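Putative methyltransferase (Porphyromonas gingivalis, PDB 3LL7) is probably a methyltransferase, whose exact substrate has not been established. Local coordinates at residues R55-Q60 against E76-A81; I48-R53 against P70-L75. One frame throughout, in Å; residues are numbered along the deposited sequence.

Interaction 1: R55-Q60 against E76-A81; sequences RNKLPQ and EQSSGA
The ammonium group of K57 is gripped by several oxygens at the C-terminal end of helix 72-77, a worked example of a lysine satisfying carbonyls that a helix leaves behind as it ends. Its shortest bond runs from K57 NZ to S78 O at 2.6 Å, and the nitrogen stands tilted 32° from the carbonyl plane instead of lying in it. A weaker bond joins K57 NZ to S78 OG at 3.3 Å, while L75 O, one residue before segment 76-81, takes a further hydrogen bond from the same nitrogen. With CG anti to the backbone N (chi1 -173°) and every later torsion extended, the K57 chain spans the gap from the last turn of helix 38-57 and delivers its nitrogen to the turn. Its CE comes alongside, 3.6 Å from S79 O. The S78 hydroxyl meanwhile donates to S79 O at 3.0 Å, bracing the turn from within. Beside the lysine, L58 brings CD2 to 4.4 Å from A81 CB, and the same leucine packs on L104 and I106. The CB of S79 points away from segment 55-60, its OG hydrogen-bonded to D107 and K208. The carboxylate of E76 approaches without pairing, K57 NZ lying 5.5 Å from E76 OE1. A positive charge set among carbonyls at a helix C-terminus would be favoured by the helix dipole, so the arrangement probably stabilises the protonated lysine.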
loop_
_atom_site.group_PDB
_atom_site.type_symbol
_atom_site.label_atom_id
_atom_site.label_comp_id
_atom_site.label_asym_id
_atom_site.label_seq_id
_atom_site.Cartn_x
_atom_site.Cartn_y
_atom_site.Cartn_z
ATOM N N ARG A 55 -0.513 -18.631 -0.514
ATOM C CA ARG A 55 0.872 -18.739 -0.039
ATOM C C ARG A 55 1.744 -17.566 -0.498
ATOM O O ARG A 55 2.569 -17.062 0.274
ATOM C CB ARG A 55 1.510 -20.077 -0.438
ATOM C CG ARG A 55 2.842 -20.344 0.279
ATOM C CD ARG A 55 3.292 -21.792 0.151
ATOM N NE ARG A 55 2.451 -22.700 0.934
ATOM C CZ ARG A 55 1.612 -23.594 0.415
ATOM N NH1 ARG A 55 1.484 -23.719 -0.904
ATOM N NH2 ARG A 55 0.896 -24.368 1.218
ATOM N N ASN A 56 1.565 -17.158 -1.754
ATOM C CA ASN A 56 2.292 -16.027 -2.317
ATOM C C ASN A 56 1.996 -14.745 -1.544
ATOM O O ASN A 56 2.915 -14.044 -1.119
ATOM C CB ASN A 56 1.963 -15.846 -3.806
ATOM C CG ASN A 56 2.309 -17.072 -4.639
ATOM O OD1 ASN A 56 3.359 -17.692 -4.459
ATOM N ND2 ASN A 56 1.422 -17.423 -5.564
ATOM N N LYS A 57 0.708 -14.462 -1.340
ATOM C CA LYS A 57 0.270 -13.184 -0.739
ATOM C C LYS A 57 0.425 -13.130 0.783
ATOM O O LYS A 57 0.944 -12.158 1.340
ATOM C CB LYS A 57 -1.181 -12.859 -1.134
ATOM C CG LYS A 57 -1.640 -11.476 -0.692
ATOM C CD LYS A 57 -2.949 -11.056 -1.359
ATOM C CE LYS A 57 -3.375 -9.684 -0.853
ATOM N NZ LYS A 57 -4.597 -9.123 -1.536
ATOM N N LEU A 58 -0.049 -14.174 1.452
ATOM C CA LEU A 58 -0.025 -14.256 2.903
ATOM C C LEU A 58 0.633 -15.578 3.277
ATOM O O LEU A 58 -0.071 -16.534 3.611
ATOM C CB LEU A 58 -1.466 -14.221 3.436
ATOM C CG LEU A 58 -2.270 -12.967 3.065
ATOM C CD1 LEU A 58 -3.762 -13.127 3.346
ATOM C CD2 LEU A 58 -1.692 -11.804 3.820
ATOM N N PRO A 59 1.983 -15.652 3.189
ATOM C CA PRO A 59 2.635 -16.942 3.485
ATOM C C PRO A 59 2.448 -17.418 4.931
ATOM O O PRO A 59 2.382 -18.626 5.162
ATOM C CB PRO A 59 4.121 -16.697 3.154
ATOM C CG PRO A 59 4.272 -15.206 3.067
ATOM C CD PRO A 59 2.938 -14.642 2.687
ATOM N N GLN A 60 2.325 -16.494 5.886
ATOM C CA GLN A 60 2.046 -16.899 7.274
ATOM C C GLN A 60 0.664 -17.563 7.452
ATOM O O GLN A 60 0.520 -18.497 8.251
ATOM C CB GLN A 60 2.233 -15.742 8.239
ATOM C CG GLN A 60 3.693 -15.387 8.437
ATOM C CD GLN A 60 3.952 -14.735 9.783
ATOM O OE1 GLN A 60 3.089 -14.036 10.324
ATOM N NE2 GLN A 60 5.142 -14.964 10.333
ATOM N N GLU A 76 -8.179 -11.682 -3.117
ATOM C CA GLU A 76 -7.511 -10.682 -3.965
ATOM C C GLU A 76 -7.756 -9.238 -3.529
ATOM O O GLU A 76 -6.991 -8.355 -3.880
ATOM C CB GLU A 76 -7.832 -10.889 -5.450
ATOM C CG GLU A 76 -7.270 -12.195 -6.052
ATOM C CD GLU A 76 -5.727 -12.234 -6.163
ATOM O OE1 GLU A 76 -5.114 -11.221 -6.593
ATOM O OE2 GLU A 76 -5.137 -13.295 -5.839
ATOM N N GLN A 77 -8.779 -8.999 -2.716
ATOM C CA GLN A 77 -9.081 -7.639 -2.232
ATOM C C GLN A 77 -8.331 -7.232 -0.957
ATOM O O GLN A 77 -8.288 -6.047 -0.601
ATOM C CB GLN A 77 -10.592 -7.481 -1.987
ATOM C CG GLN A 77 -11.470 -7.565 -3.248
ATOM C CD GLN A 77 -12.963 -7.516 -2.928
ATOM O OE1 GLN A 77 -13.375 -7.541 -1.761
ATOM N NE2 GLN A 77 -13.781 -7.445 -3.970
ATOM N N SER A 78 -7.758 -8.207 -0.257
ATOM C CA SER A 78 -7.225 -7.945 1.076
ATOM C C SER A 78 -5.923 -7.141 1.060
ATOM O O SER A 78 -5.217 -7.112 0.050
ATOM C CB SER A 78 -6.998 -9.252 1.829
ATOM O OG SER A 78 -5.766 -9.836 1.451
ATOM N N SER A 79 -5.621 -6.495 2.189
ATOM C CA SER A 79 -4.272 -5.944 2.439
ATOM C C SER A 79 -3.174 -7.020 2.271
ATOM O O SER A 79 -3.434 -8.227 2.392
ATOM C CB SER A 79 -4.190 -5.342 3.841
ATOM O OG SER A 79 -4.887 -4.111 3.925
ATOM N N GLY A 80 -1.958 -6.577 1.955
ATOM C CA GLY A 80 -0.804 -7.463 1.981
ATOM C C GLY A 80 -0.371 -7.643 3.424
ATOM O O GLY A 80 -0.920 -7.013 4.327
ATOM N N ALA A 81 0.625 -8.491 3.639
ATOM C CA ALA A 81 1.226 -8.679 4.960
ATOM C C ALA A 81 1.990 -7.442 5.480
ATOM O O ALA A 81 1.903 -7.100 6.664
ATOM C CB ALA A 81 2.161 -9.918 4.937
#

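Interaction 2: I48-R53 against P70-L75; sequences IELWPR and PSRLSL
E49 swings CG anti to its own backbone nitrogen (chi1 -165°) and bends at chi2, and R53, one turn later on helix 38-57, bends at chi3; together these turns set a carboxylate and a guanidinium against each other beside the shaft of R72. The pair illustrates how a salt bridge within one helix can present an ordered surface to a second. R53 grips E49 end-on with two nitrogens: NH2 reaches E49 OE1 at 2.7 Å on the syn side of the carboxylate, and NH1 reaches E49 OE2 at 3.1 Å. E49 OE2 lies in the guanidinium plane of R53, although the nitrogen approaches it from above the carboxylate. R72 comes across this pair at about a right angle to E49, its CD 4.0 Å from E49 OE1. E49 OE1 lies well out of the R72 guanidinium plane and no N-H points at it, so any attraction is probably one of charge alone. The two arginines meet with R53 NH2 3.7 Å from R72 NE, their guanidinium planes 59° apart.

Deeper in, L50 sends CD2 against the aliphatic part of R72, 3.9 Å from its CG, while CD1 lies 4.4 Å from L75 CD2. Both leucines also pack on I69, in the loop that links the segments. Helix 72-77 starts here: S71 is its N-cap, with S74 N donating to S71 OG at 2.9 Å with an N-H...O angle of 164°. The contact thus joins helix 38-57 to the beginning of a short one through a buried leucine pair and a more exposed charged group. E49, bonded to R53 and with R72 close by, would probably stay ionised and partly offset the like charges of the two arginines.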
loop_
_atom_site.group_PDB
_atom_site.type_symbol
_atom_site.label_atom_id
_atom_site.label_comp_id
_atom_site.label_asym_id
_atom_site.label_seq_id
_atom_site.Cartn_x
_atom_site.Cartn_y
_atom_site.Cartn_z
ATOM N N ILE A 48 -8.107 -25.901 -2.184
ATOM C CA ILE A 48 -6.903 -26.378 -2.841
ATOM C C ILE A 48 -6.491 -25.447 -3.994
ATOM O O ILE A 48 -5.325 -25.054 -4.066
ATOM C CB ILE A 48 -7.033 -27.861 -3.289
ATOM C CG1 ILE A 48 -7.137 -28.752 -2.045
ATOM C CG2 ILE A 48 -5.858 -28.266 -4.173
ATOM C CD1 ILE A 48 -7.573 -30.209 -2.306
ATOM N N GLU A 49 -7.443 -25.084 -4.864
ATOM C CA GLU A 49 -7.148 -24.225 -6.044
ATOM C C GLU A 49 -6.450 -22.943 -5.647
ATOM O O GLU A 49 -5.497 -22.526 -6.302
ATOM C CB GLU A 49 -8.409 -23.906 -6.888
ATOM C CG GLU A 49 -8.147 -23.336 -8.327
ATOM C CD GLU A 49 -8.008 -21.796 -8.411
ATOM O OE1 GLU A 49 -8.436 -21.086 -7.474
ATOM O OE2 GLU A 49 -7.463 -21.282 -9.430
ATOM N N LEU A 50 -6.906 -22.312 -4.569
ATOM C CA LEU A 50 -6.401 -20.980 -4.240
ATOM C C LEU A 50 -5.250 -20.992 -3.236
ATOM O O LEU A 50 -4.714 -19.943 -2.908
ATOM C CB LEU A 50 -7.541 -20.043 -3.781
ATOM C CG LEU A 50 -8.358 -20.377 -2.537
ATOM C CD1 LEU A 50 -7.507 -20.216 -1.279
ATOM C CD2 LEU A 50 -9.633 -19.513 -2.445
ATOM N N TRP A 51 -4.858 -22.165 -2.749
ATOM C CA TRP A 51 -3.758 -22.208 -1.771
ATOM C C TRP A 51 -2.422 -21.645 -2.288
ATOM O O TRP A 51 -1.752 -20.899 -1.554
ATOM C CB TRP A 51 -3.573 -23.609 -1.157
ATOM C CG TRP A 51 -3.204 -23.521 0.291
ATOM C CD1 TRP A 51 -1.961 -23.673 0.833
ATOM C CD2 TRP A 51 -4.083 -23.196 1.381
ATOM N NE1 TRP A 51 -2.013 -23.491 2.194
ATOM C CE2 TRP A 51 -3.298 -23.185 2.560
ATOM C CE3 TRP A 51 -5.460 -22.926 1.480
ATOM C CZ2 TRP A 51 -3.846 -22.923 3.837
ATOM C CZ3 TRP A 51 -6.005 -22.656 2.751
ATOM C CH2 TRP A 51 -5.191 -22.657 3.908
ATOM N N PRO A 52 -2.028 -21.976 -3.549
ATOM C CA PRO A 52 -0.791 -21.358 -4.054
ATOM C C PRO A 52 -0.849 -19.826 -4.031
ATOM O O PRO A 52 0.133 -19.188 -3.630
ATOM C CB PRO A 52 -0.685 -21.894 -5.491
ATOM C CG PRO A 52 -1.420 -23.215 -5.446
ATOM C CD PRO A 52 -2.593 -22.924 -4.531
ATOM N N ARG A 53 -1.995 -19.249 -4.418
ATOM C CA ARG A 53 -2.160 -17.782 -4.432
ATOM C C ARG A 53 -2.235 -17.194 -3.026
ATOM O O ARG A 53 -1.773 -16.073 -2.807
ATOM C CB ARG A 53 -3.354 -17.347 -5.298
ATOM C CG ARG A 53 -3.108 -17.521 -6.821
ATOM C CD ARG A 53 -4.142 -16.770 -7.692
ATOM N NE ARG A 53 -5.529 -17.192 -7.436
ATOM C CZ ARG A 53 -6.096 -18.291 -7.934
ATOM N NH1 ARG A 53 -5.406 -19.115 -8.715
ATOM N NH2 ARG A 53 -7.359 -18.578 -7.643
ATOM N N PRO A 70 -12.766 -17.483 2.454
ATOM C CA PRO A 70 -14.187 -17.478 2.097
ATOM C C PRO A 70 -14.395 -17.450 0.590
ATOM O O PRO A 70 -15.322 -18.086 0.101
ATOM C CB PRO A 70 -14.737 -16.214 2.768
ATOM C CG PRO A 70 -13.549 -15.332 3.013
ATOM C CD PRO A 70 -12.355 -16.266 3.175
ATOM N N SER A 71 -13.524 -16.746 -0.126
ATOM C CA SER A 71 -13.590 -16.645 -1.585
ATOM C C SER A 71 -12.265 -16.174 -2.203
ATOM O O SER A 71 -11.432 -15.545 -1.535
ATOM C CB SER A 71 -14.742 -15.711 -2.021
ATOM O OG SER A 71 -14.551 -14.380 -1.557
ATOM N N ARG A 72 -12.071 -16.504 -3.480
ATOM C CA ARG A 72 -11.007 -15.896 -4.296
ATOM C C ARG A 72 -11.171 -14.375 -4.324
ATOM O O ARG A 72 -10.194 -13.631 -4.196
ATOM C CB ARG A 72 -11.030 -16.457 -5.721
ATOM C CG ARG A 72 -10.953 -17.987 -5.789
ATOM C CD ARG A 72 -11.512 -18.530 -7.101
ATOM N NE ARG A 72 -10.913 -17.854 -8.248
ATOM C CZ ARG A 72 -11.246 -18.058 -9.519
ATOM N NH1 ARG A 72 -12.178 -18.937 -9.857
ATOM N NH2 ARG A 72 -10.633 -17.367 -10.462
ATOM N N LEU A 73 -12.417 -13.916 -4.454
ATOM C CA LEU A 73 -12.713 -12.489 -4.391
ATOM C C LEU A 73 -12.151 -11.841 -3.123
ATOM O O LEU A 73 -11.384 -10.873 -3.213
ATOM C CB LEU A 73 -14.215 -12.213 -4.554
ATOM C CG LEU A 73 -14.642 -10.756 -4.799
ATOM C CD1 LEU A 73 -13.772 -10.057 -5.857
ATOM C CD2 LEU A 73 -16.125 -10.708 -5.182
ATOM N N SER A 74 -12.507 -12.378 -1.953
ATOM C CA SER A 74 -12.020 -11.833 -0.678
ATOM C C SER A 74 -10.496 -11.880 -0.542
ATOM O O SER A 74 -9.899 -10.990 0.064
ATOM C CB SER A 74 -12.685 -12.532 0.515
ATOM O OG SER A 74 -13.961 -11.972 0.783
ATOM N N LEU A 75 -9.871 -12.909 -1.108
ATOM C CA LEU A 75 -8.414 -13.019 -1.064
ATOM C C LEU A 75 -7.709 -11.924 -1.898
ATOM O O LEU A 75 -6.765 -11.293 -1.426
ATOM C CB LEU A 75 -7.955 -14.420 -1.481
ATOM C CG LEU A 75 -6.442 -14.675 -1.526
ATOM C CD1 LEU A 75 -5.741 -14.283 -0.203
ATOM C CD2 LEU A 75 -6.150 -16.121 -1.903
#

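In the fold
Both contacts tie helix 38-57 to helix 72-77, and their segments alternate along the chain, so the contacts follow one another in the same order on both sides. Interaction 2 joins the second half of helix 38-57 to the start of the short one, farther from the centre of the chain; interaction 1 joins their ends, closer to it. Each is partly buried: the leucines of interaction 2 and L58 of interaction 1 lie buried, while the charged side chains are more exposed. Their chemistry differs: ions pair within one helix in interaction 2, whereas a lysine seeks backbone oxygens in interaction 1. L75 bridges them, packing on L58 with its side chain and receiving K57 NZ at its carbonyl.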